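Local coordinates for protein 1-acyl-sn-glycerol-3-phosphate acyltransferase (Thermotoga maritima, PDB 5KYM) that transfers an acyl chain to lysophosphatidic acid to make phosphatidic acid, probably working at the surface of or within the membrane bilayer, at residues Ile21-Ser32 / Tyr44-Phe52; Thr99-Arg109 / Ile118-Leu126. One frame throughout, in Å; residues are numbered along the deposited sequence.

Contact 1: residues Ile21-Ser32 / Tyr44-Phe52. With DD9 (nonane), chain F; HGX (1-heptadecanoyl-2-tridecanoyl-3-glycerol-phosphonyl choline), chain C.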
loop_
_atom_site.group_PDB
_atom_site.type_symbol
_atom_site.label_atom_id
_atom_site.label_comp_id
_atom_site.label_asym_id
_atom_site.label_seq_id
_atom_site.Cartn_x
_atom_site.Cartn_y
_atom_site.Cartn_z
ATOM N N ILE A 21 12.648 5.056 10.402
ATOM C CA ILE A 21 11.278 5.533 10.665
ATOM C C ILE A 21 11.216 6.422 11.905
ATOM O O ILE A 21 10.568 7.424 11.871
ATOM C CB ILE A 21 10.233 4.428 10.750
ATOM C CG1 ILE A 21 10.092 3.729 9.408
ATOM C CG2 ILE A 21 8.857 5.012 11.024
ATOM C CD1 ILE A 21 9.254 2.437 9.479
ATOM N N VAL A 22 11.921 6.092 12.965
ATOM C CA VAL A 22 11.767 6.801 14.239
ATOM C C VAL A 22 12.598 8.086 14.256
ATOM O O VAL A 22 12.046 9.163 14.382
ATOM C CB VAL A 22 12.053 5.835 15.429
ATOM C CG1 VAL A 22 12.384 6.567 16.698
ATOM C CG2 VAL A 22 10.876 4.853 15.617
ATOM N N PHE A 23 13.901 7.982 14.082
ATOM C CA PHE A 23 14.768 9.152 14.236
ATOM C C PHE A 23 14.792 10.039 12.999
ATOM O O PHE A 23 14.579 11.231 13.093
ATOM C CB PHE A 23 16.193 8.759 14.674
ATOM C CG PHE A 23 16.227 8.014 15.984
ATOM C CD1 PHE A 23 16.037 6.637 16.018
ATOM C CD2 PHE A 23 16.443 8.677 17.163
ATOM C CE1 PHE A 23 16.018 5.933 17.211
ATOM C CE2 PHE A 23 16.442 7.989 18.371
ATOM C CZ PHE A 23 16.224 6.612 18.396
ATOM N N TYR A 24 15.032 9.484 11.825
ATOM C CA TYR A 24 14.977 10.316 10.615
ATOM C C TYR A 24 13.529 10.775 10.406
ATOM O O TYR A 24 13.283 11.916 10.106
ATOM C CB TYR A 24 15.560 9.575 9.383
ATOM C CG TYR A 24 15.463 10.424 8.134
ATOM C CD1 TYR A 24 16.077 11.678 8.054
ATOM C CD2 TYR A 24 14.707 10.014 7.050
ATOM C CE1 TYR A 24 15.930 12.464 6.929
ATOM C CE2 TYR A 24 14.595 10.800 5.927
ATOM C CZ TYR A 24 15.184 12.014 5.880
ATOM O OH TYR A 24 14.998 12.779 4.749
ATOM N N GLY A 25 12.562 9.896 10.627
ATOM C CA GLY A 25 11.157 10.293 10.418
ATOM C C GLY A 25 10.650 11.299 11.435
ATOM O O GLY A 25 9.746 12.098 11.134
ATOM N N GLY A 26 11.220 11.269 12.637
ATOM C CA GLY A 26 10.917 12.271 13.620
ATOM C C GLY A 26 11.432 13.592 13.102
ATOM O O GLY A 26 10.725 14.603 13.034
ATOM N N PHE A 27 12.661 13.558 12.656
ATOM C CA PHE A 27 13.310 14.711 12.124
ATOM C C PHE A 27 12.521 15.283 10.982
ATOM O O PHE A 27 12.458 16.502 10.833
ATOM C CB PHE A 27 14.756 14.343 11.741
ATOM C CG PHE A 27 15.477 15.423 11.080
ATOM C CD1 PHE A 27 15.958 16.475 11.800
ATOM C CD2 PHE A 27 15.621 15.428 9.690
ATOM C CE1 PHE A 27 16.585 17.517 11.146
ATOM C CE2 PHE A 27 16.249 16.464 9.035
ATOM C CZ PHE A 27 16.729 17.497 9.752
ATOM N N VAL A 28 11.906 14.440 10.170
ATOM C CA VAL A 28 11.228 14.936 8.961
ATOM C C VAL A 28 10.004 15.758 9.358
ATOM O O VAL A 28 9.825 16.896 8.874
ATOM C CB VAL A 28 10.875 13.797 7.984
ATOM C CG1 VAL A 28 9.832 14.215 6.957
ATOM C CG2 VAL A 28 12.135 13.321 7.284
ATOM N N LEU A 29 9.177 15.192 10.239
ATOM C CA LEU A 29 7.987 15.894 10.697
ATOM C C LEU A 29 8.430 17.137 11.454
ATOM O O LEU A 29 7.810 18.215 11.276
ATOM C CB LEU A 29 7.185 15.016 11.638
ATOM C CG LEU A 29 6.638 13.747 11.014
ATOM C CD1 LEU A 29 6.099 12.903 12.108
ATOM C CD2 LEU A 29 5.537 14.033 9.981
ATOM N N PHE A 30 9.489 17.003 12.278
ATOM C CA PHE A 30 9.974 18.148 13.000
ATOM C C PHE A 30 10.374 19.274 12.053
ATOM O O PHE A 30 9.961 20.404 12.266
ATOM C CB PHE A 30 11.112 17.836 13.942
ATOM C CG PHE A 30 11.738 19.067 14.536
ATOM C CD1 PHE A 30 11.152 19.682 15.628
ATOM C CD2 PHE A 30 12.897 19.629 14.012
ATOM C CE1 PHE A 30 11.721 20.811 16.229
ATOM C CE2 PHE A 30 13.464 20.777 14.589
ATOM C CZ PHE A 30 12.860 21.374 15.692
ATOM N N ARG A 31 11.136 18.999 11.002
ATOM C CA ARG A 31 11.383 20.064 10.018
ATOM C C ARG A 31 10.084 20.576 9.354
ATOM O O ARG A 31 9.931 21.740 9.113
ATOM C CB ARG A 31 12.308 19.615 8.908
ATOM C CG ARG A 31 13.794 19.767 9.140
ATOM C CD ARG A 31 14.556 19.191 7.933
ATOM N NE ARG A 31 14.010 19.601 6.609
ATOM C CZ ARG A 31 14.434 20.616 5.863
ATOM N NH1 ARG A 31 15.410 21.419 6.289
ATOM N NH2 ARG A 31 13.876 20.845 4.666
ATOM N N SER A 32 9.161 19.690 9.016
ATOM C CA SER A 32 7.954 20.100 8.296
ATOM C C SER A 32 7.133 21.035 9.139
ATOM O O SER A 32 6.434 21.886 8.575
ATOM C CB SER A 32 7.087 18.886 7.894
ATOM O OG SER A 32 6.115 18.550 8.877
ATOM N N TYR A 44 7.032 17.953 1.028
ATOM C CA TYR A 44 8.260 17.434 1.615
ATOM C C TYR A 44 7.981 16.162 2.363
ATOM O O TYR A 44 8.630 15.172 2.098
ATOM C CB TYR A 44 8.890 18.477 2.551
ATOM C CG TYR A 44 9.936 17.967 3.478
ATOM C CD1 TYR A 44 11.141 17.557 3.007
ATOM C CD2 TYR A 44 9.727 17.940 4.846
ATOM C CE1 TYR A 44 12.139 17.120 3.860
ATOM C CE2 TYR A 44 10.719 17.492 5.721
ATOM C CZ TYR A 44 11.922 17.055 5.210
ATOM O OH TYR A 44 12.933 16.595 6.018
ATOM N N VAL A 45 7.003 16.171 3.266
ATOM C CA VAL A 45 6.728 14.984 4.071
ATOM C C VAL A 45 6.298 13.843 3.162
ATOM O O VAL A 45 6.770 12.692 3.323
ATOM C CB VAL A 45 5.606 15.176 5.112
ATOM C CG1 VAL A 45 5.379 13.865 5.905
ATOM C CG2 VAL A 45 5.940 16.297 6.063
ATOM N N LEU A 46 5.395 14.168 2.232
ATOM C CA LEU A 46 4.913 13.163 1.297
ATOM C C LEU A 46 6.027 12.541 0.471
ATOM O O LEU A 46 6.010 11.355 0.212
ATOM C CB LEU A 46 3.780 13.700 0.391
ATOM C CG LEU A 46 2.405 13.771 1.077
ATOM C CD1 LEU A 46 1.374 14.214 0.100
ATOM C CD2 LEU A 46 1.937 12.461 1.747
ATOM N N LYS A 47 6.998 13.337 0.070
ATOM C CA LYS A 47 8.056 12.866 -0.799
ATOM C C LYS A 47 8.930 11.957 0.009
ATOM O O LYS A 47 9.310 10.912 -0.477
ATOM C CB LYS A 47 8.830 14.052 -1.384
ATOM C CG LYS A 47 9.776 13.749 -2.519
ATOM C CD LYS A 47 9.026 13.258 -3.762
ATOM C CE LYS A 47 9.845 12.233 -4.525
ATOM N NZ LYS A 47 11.231 12.769 -4.837
ATOM N N GLU A 48 9.190 12.307 1.269
ATOM C CA GLU A 48 10.021 11.474 2.167
ATOM C C GLU A 48 9.478 10.080 2.435
ATOM O O GLU A 48 10.265 9.160 2.644
ATOM C CB GLU A 48 10.263 12.178 3.518
ATOM C CG GLU A 48 11.242 13.335 3.516
ATOM C CD GLU A 48 12.539 12.943 2.870
ATOM O OE1 GLU A 48 13.125 11.873 3.260
ATOM O OE2 GLU A 48 12.906 13.676 1.899
ATOM N N ILE A 49 8.153 9.987 2.500
ATOM C CA ILE A 49 7.396 8.757 2.645
ATOM C C ILE A 49 7.571 7.916 1.424
ATOM O O ILE A 49 7.832 6.731 1.524
ATOM C CB ILE A 49 5.859 9.046 2.838
ATOM C CG1 ILE A 49 5.649 9.687 4.218
ATOM C CG2 ILE A 49 4.964 7.792 2.656
ATOM C CD1 ILE A 49 4.286 10.332 4.401
ATOM N N GLU A 50 7.353 8.511 0.264
ATOM C CA GLU A 50 7.546 7.837 -0.995
ATOM C C GLU A 50 9.015 7.281 -1.030
ATOM O O GLU A 50 9.244 6.115 -1.349
ATOM C CB GLU A 50 7.203 8.800 -2.120
ATOM C CG GLU A 50 7.669 8.356 -3.506
ATOM C CD GLU A 50 7.325 9.319 -4.615
ATOM O OE1 GLU A 50 7.386 10.524 -4.383
ATOM O OE2 GLU A 50 7.009 8.889 -5.747
ATOM N N LYS A 51 9.987 8.103 -0.633
ATOM C CA LYS A 51 11.375 7.672 -0.643
ATOM C C LYS A 51 11.554 6.494 0.286
ATOM O O LYS A 51 12.302 5.609 0.007
ATOM C CB LYS A 51 12.311 8.801 -0.264
ATOM C CG LYS A 51 12.254 9.936 -1.284
ATOM C CD LYS A 51 12.662 11.311 -0.722
ATOM C CE LYS A 51 14.159 11.465 -0.697
ATOM N NZ LYS A 51 14.673 12.157 0.482
ATOM N N PHE A 52 10.851 6.471 1.402
ATOM C CA PHE A 52 10.905 5.331 2.319
ATOM C C PHE A 52 10.390 4.063 1.639
ATOM O O PHE A 52 11.045 3.002 1.664
ATOM C CB PHE A 52 10.160 5.622 3.617
ATOM C CG PHE A 52 9.923 4.411 4.443
ATOM C CD1 PHE A 52 10.963 3.847 5.187
ATOM C CD2 PHE A 52 8.663 3.790 4.478
ATOM C CE1 PHE A 52 10.713 2.675 5.920
ATOM C CE2 PHE A 52 8.441 2.648 5.234
ATOM C CZ PHE A 52 9.456 2.095 5.948
HETATM C C1 DD9 F . 11.150 9.581 6.512
HETATM C C2 DD9 F . 9.741 9.217 6.948
HETATM C C3 DD9 F . 9.498 7.754 6.641
HETATM C C4 DD9 F . 8.120 7.351 7.140
HETATM C C5 DD9 F . 7.710 6.011 6.522
HETATM C C6 DD9 F . 6.253 5.744 6.878
HETATM C C7 DD9 F . 5.785 4.294 6.756
HETATM C C8 DD9 F . 4.268 4.277 7.044
HETATM C C9 DD9 F . 3.784 2.891 7.490
HETATM O O11 HGX C . 20.253 21.004 6.600
HETATM C C11 HGX C . 19.747 20.208 7.374
HETATM C C12 HGX C . 20.372 20.038 8.757
HETATM C C13 HGX C . 19.796 18.913 9.618
HETATM C C14 HGX C . 20.738 18.420 10.720
HETATM C C15 HGX C . 19.961 18.146 12.017
HETATM C C16 HGX C . 20.763 17.530 13.180
HETATM C C17 HGX C . 19.893 17.075 14.362
HETATM C C18 HGX C . 18.653 17.948 14.600
HETATM O O3 HGX C . 18.573 19.463 6.920
HETATM C C3 HGX C . 18.118 19.461 5.554
HETATM C C2 HGX C . 18.843 18.413 4.706
HETATM C C1 HGX C . 18.574 18.654 3.206
HETATM O O3P HGX C . 17.211 18.351 2.861
HETATM O O2 HGX C . 18.389 17.124 5.143
HETATM C C31 HGX C . 19.313 15.998 4.988
HETATM O O31 HGX C . 20.128 16.016 4.063
HETATM C C32 HGX C . 19.226 14.799 5.930
HETATM C C33 HGX C . 19.781 15.094 7.325
HETATM C C34 HGX C . 19.868 13.834 8.198
HETATM C C35 HGX C . 19.485 14.133 9.658
HETATM C C36 HGX C . 19.300 12.916 10.593
HETATM C C37 HGX C . 19.299 13.363 12.067
HETATM C C38 HGX C . 18.547 12.473 13.071
HETATM C C39 HGX C . 18.094 13.285 14.304
HETATM C C40 HGX C . 17.551 12.471 15.489
HETATM O O1 HGX C . 17.316 19.854 0.844
HETATM P P1 HGX C . 16.505 18.724 1.441
HETATM O O4 HGX C . 15.011 18.893 1.660
HETATM O O5 HGX C . 16.676 17.416 0.490
HETATM C C4 HGX C . 16.412 17.421 -0.923
HETATM C C5 HGX C . 17.405 16.518 -1.654
#
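With CG anti to the backbone N (chi1 178°), the ring of Tyr-24 leans across to helix 38-59, and Glu-48, bent at chi2 (-51°), lifts its carboxylate to meet it. The two helices run antiparallel, their local directions 162° apart and their axes 10.0 Å apart at closest, and are probably the two-helix motif thought to position the active site of this acyltransferase within the bilayer. Tyr-24 OH donates to Glu-48 OE1 over 2.6 Å. The hydroxyl arrives from above the carboxylate, whose plane stands nearly perpendicular to the phenol ring, while OE1 lies at the edge of that ring. The other oxygen is taken by a helical neighbour: Lys-51 NZ forms a salt bridge with Glu-48 and bonds OE2 on its syn lone pair, so both oxygens of this buried acid are engaged and its negative charge is probably stabilised.

Further along, the Tyr-44 ring enters between Val-28 and Arg-31. Tyr-44 CE2 lies 3.6 Å from Val-28 CG1, which stands off the ring plane on the side away from Arg-31, whereas Val-28 O lies at the ring edge, near its plane. Arg-31 NE makes a weak hydrogen bond to Tyr-44 OH (3.2 Å), and NH2 of the same arginine stands over one ring face. Beyond them Val-45 CG2 packs against Ser-32 CB (3.4 Å). Lipid borders the pair: Phe-27 carries an acyl chain of the bound phospholipid over one ring face, and nonane threads between the helices, passing Tyr-24, Gly-25, Val-28 and Glu-48. Gly-25 O is also hydrogen-bonded to Tyr-117 of helix 114-120. At the far end Ile-21 CD1 touches Phe-52 CZ at 3.6 Å, while nonane C5 lies over a face of the same phenylalanine ring.

Contact 2: residues Thr99-Arg109 / Ile118-Leu126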
loop_
_atom_site.group_PDB
_atom_site.type_symbol
_atom_site.label_atom_id
_atom_site.label_comp_id
_atom_site.label_asym_id
_atom_site.label_seq_id
_atom_site.Cartn_x
_atom_site.Cartn_y
_atom_site.Cartn_z
ATOM N N THR A 99 0.939 7.815 -2.033
ATOM C CA THR A 99 1.108 7.977 -0.626
ATOM C C THR A 99 -0.175 8.386 -0.014
ATOM O O THR A 99 -0.323 9.515 0.502
ATOM C CB THR A 99 2.195 8.979 -0.243
ATOM O OG1 THR A 99 1.959 10.254 -0.815
ATOM C CG2 THR A 99 3.465 8.524 -0.747
ATOM N N GLY A 100 -1.069 7.395 0.047
ATOM C CA GLY A 100 -2.399 7.533 0.628
ATOM C C GLY A 100 -2.656 6.886 1.981
ATOM O O GLY A 100 -1.838 6.140 2.553
ATOM N N ALA A 101 -3.845 7.199 2.466
ATOM C CA ALA A 101 -4.449 6.558 3.628
ATOM C C ALA A 101 -4.607 5.041 3.499
ATOM O O ALA A 101 -4.777 4.503 2.448
ATOM C CB ALA A 101 -5.815 7.163 3.828
ATOM N N PHE A 102 -4.563 4.359 4.606
ATOM C CA PHE A 102 -4.856 2.955 4.639
ATOM C C PHE A 102 -5.557 2.605 5.944
ATOM O O PHE A 102 -5.732 3.470 6.778
ATOM C CB PHE A 102 -3.666 2.075 4.263
ATOM C CG PHE A 102 -2.482 2.129 5.168
ATOM C CD1 PHE A 102 -1.482 3.030 4.963
ATOM C CD2 PHE A 102 -2.305 1.168 6.170
ATOM C CE1 PHE A 102 -0.361 3.078 5.857
ATOM C CE2 PHE A 102 -1.174 1.149 7.014
ATOM C CZ PHE A 102 -0.199 2.106 6.866
ATOM N N ILE A 103 -6.002 1.354 6.082
ATOM C CA ILE A 103 -6.740 0.851 7.257
ATOM C C ILE A 103 -5.782 0.064 8.155
ATOM O O ILE A 103 -5.306 -0.981 7.758
ATOM C CB ILE A 103 -7.911 -0.036 6.774
ATOM C CG1 ILE A 103 -9.133 0.837 6.520
ATOM C CG2 ILE A 103 -8.198 -1.222 7.690
ATOM C CD1 ILE A 103 -8.885 1.912 5.463
ATOM N N ALA A 104 -5.506 0.529 9.370
ATOM C CA ALA A 104 -4.533 -0.176 10.229
ATOM C C ALA A 104 -5.208 -0.952 11.364
ATOM O O ALA A 104 -6.238 -0.553 11.839
ATOM C CB ALA A 104 -3.517 0.824 10.800
ATOM N N LYS A 105 -4.582 -2.037 11.807
ATOM C CA LYS A 105 -4.983 -2.784 13.023
ATOM C C LYS A 105 -5.004 -1.771 14.140
ATOM O O LYS A 105 -4.067 -0.965 14.160
ATOM C CB LYS A 105 -3.901 -3.814 13.429
ATOM C CG LYS A 105 -3.443 -4.879 12.416
ATOM C CD LYS A 105 -1.914 -5.096 12.460
ATOM C CE LYS A 105 -1.492 -6.508 12.043
ATOM N NZ LYS A 105 -1.249 -6.623 10.574
ATOM N N GLU A 106 -5.988 -1.797 15.068
ATOM C CA GLU A 106 -5.913 -0.884 16.253
ATOM C C GLU A 106 -4.504 -0.872 16.897
ATOM O O GLU A 106 -4.006 0.186 17.240
ATOM C CB GLU A 106 -6.975 -1.174 17.342
ATOM C CG GLU A 106 -6.860 -0.313 18.633
ATOM C CD GLU A 106 -6.815 1.204 18.355
ATOM O OE1 GLU A 106 -7.742 1.688 17.633
ATOM O OE2 GLU A 106 -5.863 1.907 18.830
ATOM N N GLU A 107 -3.878 -2.051 17.010
ATOM C CA GLU A 107 -2.525 -2.240 17.578
ATOM C C GLU A 107 -1.580 -1.116 17.241
ATOM O O GLU A 107 -0.836 -0.645 18.093
ATOM C CB GLU A 107 -1.827 -3.506 17.040
ATOM C CG GLU A 107 -2.124 -4.787 17.760
ATOM C CD GLU A 107 -3.551 -5.251 17.515
ATOM O OE1 GLU A 107 -4.269 -4.598 16.706
ATOM O OE2 GLU A 107 -3.973 -6.272 18.136
ATOM N N LEU A 108 -1.594 -0.718 15.972
ATOM C CA LEU A 108 -0.519 0.073 15.357
ATOM C C LEU A 108 -0.318 1.473 15.899
ATOM O O LEU A 108 0.821 1.917 15.895
ATOM C CB LEU A 108 -0.694 0.104 13.845
ATOM C CG LEU A 108 -0.246 -1.139 13.078
ATOM C CD1 LEU A 108 -0.838 -1.179 11.686
ATOM C CD2 LEU A 108 1.258 -1.119 13.049
ATOM N N ARG A 109 -1.394 2.099 16.413
ATOM C CA ARG A 109 -1.315 3.375 17.139
ATOM C C ARG A 109 -0.196 3.429 18.180
ATOM O O ARG A 109 0.404 4.466 18.393
ATOM C CB ARG A 109 -2.632 3.632 17.822
ATOM C CG ARG A 109 -3.096 5.076 17.772
ATOM C CD ARG A 109 -4.580 5.112 18.156
ATOM N NE ARG A 109 -5.354 6.208 17.538
ATOM C CZ ARG A 109 -6.617 6.097 17.092
ATOM N NH1 ARG A 109 -7.280 4.933 17.166
ATOM N NH2 ARG A 109 -7.228 7.150 16.537
ATOM N N ILE A 118 1.185 6.834 9.909
ATOM C CA ILE A 118 -0.187 6.410 9.584
ATOM C C ILE A 118 -1.157 7.555 9.716
ATOM O O ILE A 118 -2.020 7.722 8.879
ATOM C CB ILE A 118 -0.702 5.263 10.478
ATOM C CG1 ILE A 118 0.120 3.991 10.231
ATOM C CG2 ILE A 118 -2.182 5.014 10.205
ATOM C CD1 ILE A 118 -0.259 2.766 11.028
ATOM N N ARG A 119 -1.033 8.303 10.809
ATOM C CA ARG A 119 -1.816 9.504 11.023
ATOM C C ARG A 119 -1.543 10.537 9.954
ATOM O O ARG A 119 -2.488 11.060 9.406
ATOM C CB ARG A 119 -1.545 10.098 12.387
ATOM C CG ARG A 119 -2.293 9.408 13.514
ATOM C CD ARG A 119 -2.483 10.330 14.764
ATOM N NE ARG A 119 -1.247 10.370 15.559
ATOM C CZ ARG A 119 -0.777 9.353 16.297
ATOM N NH1 ARG A 119 -1.451 8.184 16.411
ATOM N NH2 ARG A 119 0.385 9.496 16.930
ATOM N N TYR A 120 -0.280 10.811 9.614
ATOM C CA TYR A 120 0.005 11.835 8.606
ATOM C C TYR A 120 -0.669 11.499 7.281
ATOM O O TYR A 120 -1.226 12.387 6.638
ATOM C CB TYR A 120 1.493 12.042 8.369
ATOM C CG TYR A 120 1.811 13.351 7.650
ATOM C CD1 TYR A 120 1.710 13.447 6.301
ATOM C CD2 TYR A 120 2.254 14.474 8.359
ATOM C CE1 TYR A 120 1.990 14.637 5.629
ATOM C CE2 TYR A 120 2.555 15.654 7.715
ATOM C CZ TYR A 120 2.414 15.746 6.339
ATOM O OH TYR A 120 2.669 16.913 5.616
ATOM N N LEU A 121 -0.657 10.219 6.898
ATOM C CA LEU A 121 -1.322 9.770 5.671
ATOM C C LEU A 121 -2.835 9.728 5.750
ATOM O O LEU A 121 -3.480 9.204 4.828
ATOM C CB LEU A 121 -0.791 8.387 5.261
ATOM C CG LEU A 121 0.676 8.407 4.809
ATOM C CD1 LEU A 121 1.301 7.028 4.931
ATOM C CD2 LEU A 121 0.805 8.978 3.379
ATOM N N ASN A 122 -3.384 10.269 6.844
ATOM C CA ASN A 122 -4.806 10.241 7.152
ATOM C C ASN A 122 -5.402 8.857 7.211
ATOM O O ASN A 122 -6.566 8.697 6.926
ATOM C CB ASN A 122 -5.567 11.109 6.155
ATOM C CG ASN A 122 -5.900 12.440 6.707
ATOM O OD1 ASN A 122 -7.067 12.755 6.935
ATOM N ND2 ASN A 122 -4.881 13.237 6.936
ATOM N N GLY A 123 -4.631 7.856 7.616
ATOM C CA GLY A 123 -5.154 6.481 7.783
ATOM C C GLY A 123 -6.323 6.327 8.752
ATOM O O GLY A 123 -6.839 7.274 9.235
ATOM N N VAL A 124 -6.744 5.094 8.999
ATOM C CA VAL A 124 -8.057 4.789 9.623
ATOM C C VAL A 124 -7.801 3.491 10.335
ATOM O O VAL A 124 -7.530 2.472 9.666
ATOM C CB VAL A 124 -9.190 4.530 8.602
ATOM C CG1 VAL A 124 -10.416 4.021 9.289
ATOM C CG2 VAL A 124 -9.514 5.792 7.811
ATOM N N PHE A 125 -7.839 3.577 11.674
ATOM C CA PHE A 125 -7.620 2.438 12.509
ATOM C C PHE A 125 -8.960 1.650 12.727
ATOM O O PHE A 125 -10.075 2.208 12.648
ATOM C CB PHE A 125 -6.996 2.867 13.832
ATOM C CG PHE A 125 -5.594 3.493 13.735
ATOM C CD1 PHE A 125 -4.459 2.700 13.656
ATOM C CD2 PHE A 125 -5.405 4.887 13.849
ATOM C CE1 PHE A 125 -3.174 3.274 13.600
ATOM C CE2 PHE A 125 -4.132 5.443 13.796
ATOM C CZ PHE A 125 -3.017 4.638 13.659
ATOM N N LEU A 126 -8.794 0.335 12.939
ATOM C CA LEU A 126 -9.802 -0.594 13.415
ATOM C C LEU A 126 -9.490 -1.045 14.853
ATOM O O LEU A 126 -10.378 -1.054 15.754
ATOM C CB LEU A 126 -9.804 -1.808 12.512
ATOM C CG LEU A 126 -10.362 -1.631 11.071
ATOM C CD1 LEU A 126 -10.516 -3.015 10.406
ATOM C CD2 LEU A 126 -11.683 -0.830 10.960
HETATM O O HOH W 1 -2.720 10.376 2.347
#
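A parallel beta-alpha-beta unit of the acyltransferase domain closes here: strand 103-104, helix 114-120 and strand 124-125 follow one another, and the two short strands pair. Ala-104 is held through both its N and its O, the N donating to Val-124 O and the O accepting from Leu-126 N at 2.9 Å; Val-124 N reaches Phe-102 O only weakly. The turn from helix to strand is a Schellman motif with Asn-122, at positive phi, as its C-prime residue; Gly-123 N returns to Ile-118 O. A water gives hydrogen bonds to both Thr-99 O and Leu-121 O.

On the face shared by Ala-104 and Phe-125, the aromatic ring brings CD1 to 3.5 Å from Ala-104 CB and turns an edge to Leu-108 CB. Ile-118 CD1 fits against Ala-104 CB at 3.8 Å, its CG1 against Phe-102 CZ. The extended chain of Arg-109 runs over one face of the Phe-125 ring, with Arg-109 CZ 3.7 Å from Phe-125 CD2 and the guanidinium 31° from the ring plane; NH1 also forms a salt bridge with Glu-106 OE1, though the hydrogen bond within it is weak. An alanine in place of Phe-125 would take away the surface under this guanidinium, and is likely to leave it freer to turn and to open a gap beside Ala-104 and Leu-108.

The other face bears Ile-103 and Val-124, side by side against Phe-151 of strand 151-153; helix 137-147 packs on Val-124 and Leu-126, and Lys-144 NZ hydrogen-bonds to Asn-122 O and Gly-123 O at the turn.

Overall arrangement
From the N terminus, helix 2-34 runs into a short connection and helix 38-59 returns beside it, so contact 1 closes a hairpin with 11 residues between its segments. The chain then builds strands 64-67 and 79-82 and helix 89-96 before contact 2 closes a second, 8-residue excursion through helix 114-120. The two are in series, neither nested nor crossing, with centres about 16 Å apart. They meet directly: Tyr-120 packs on Val-45 and Leu-29, while Thr-99 sits against Leu-46 and Ile-49. The two-helix motif is thereby tied to the alpha-beta domain, whose main sheet contact 2 adjoins through strand 151-153.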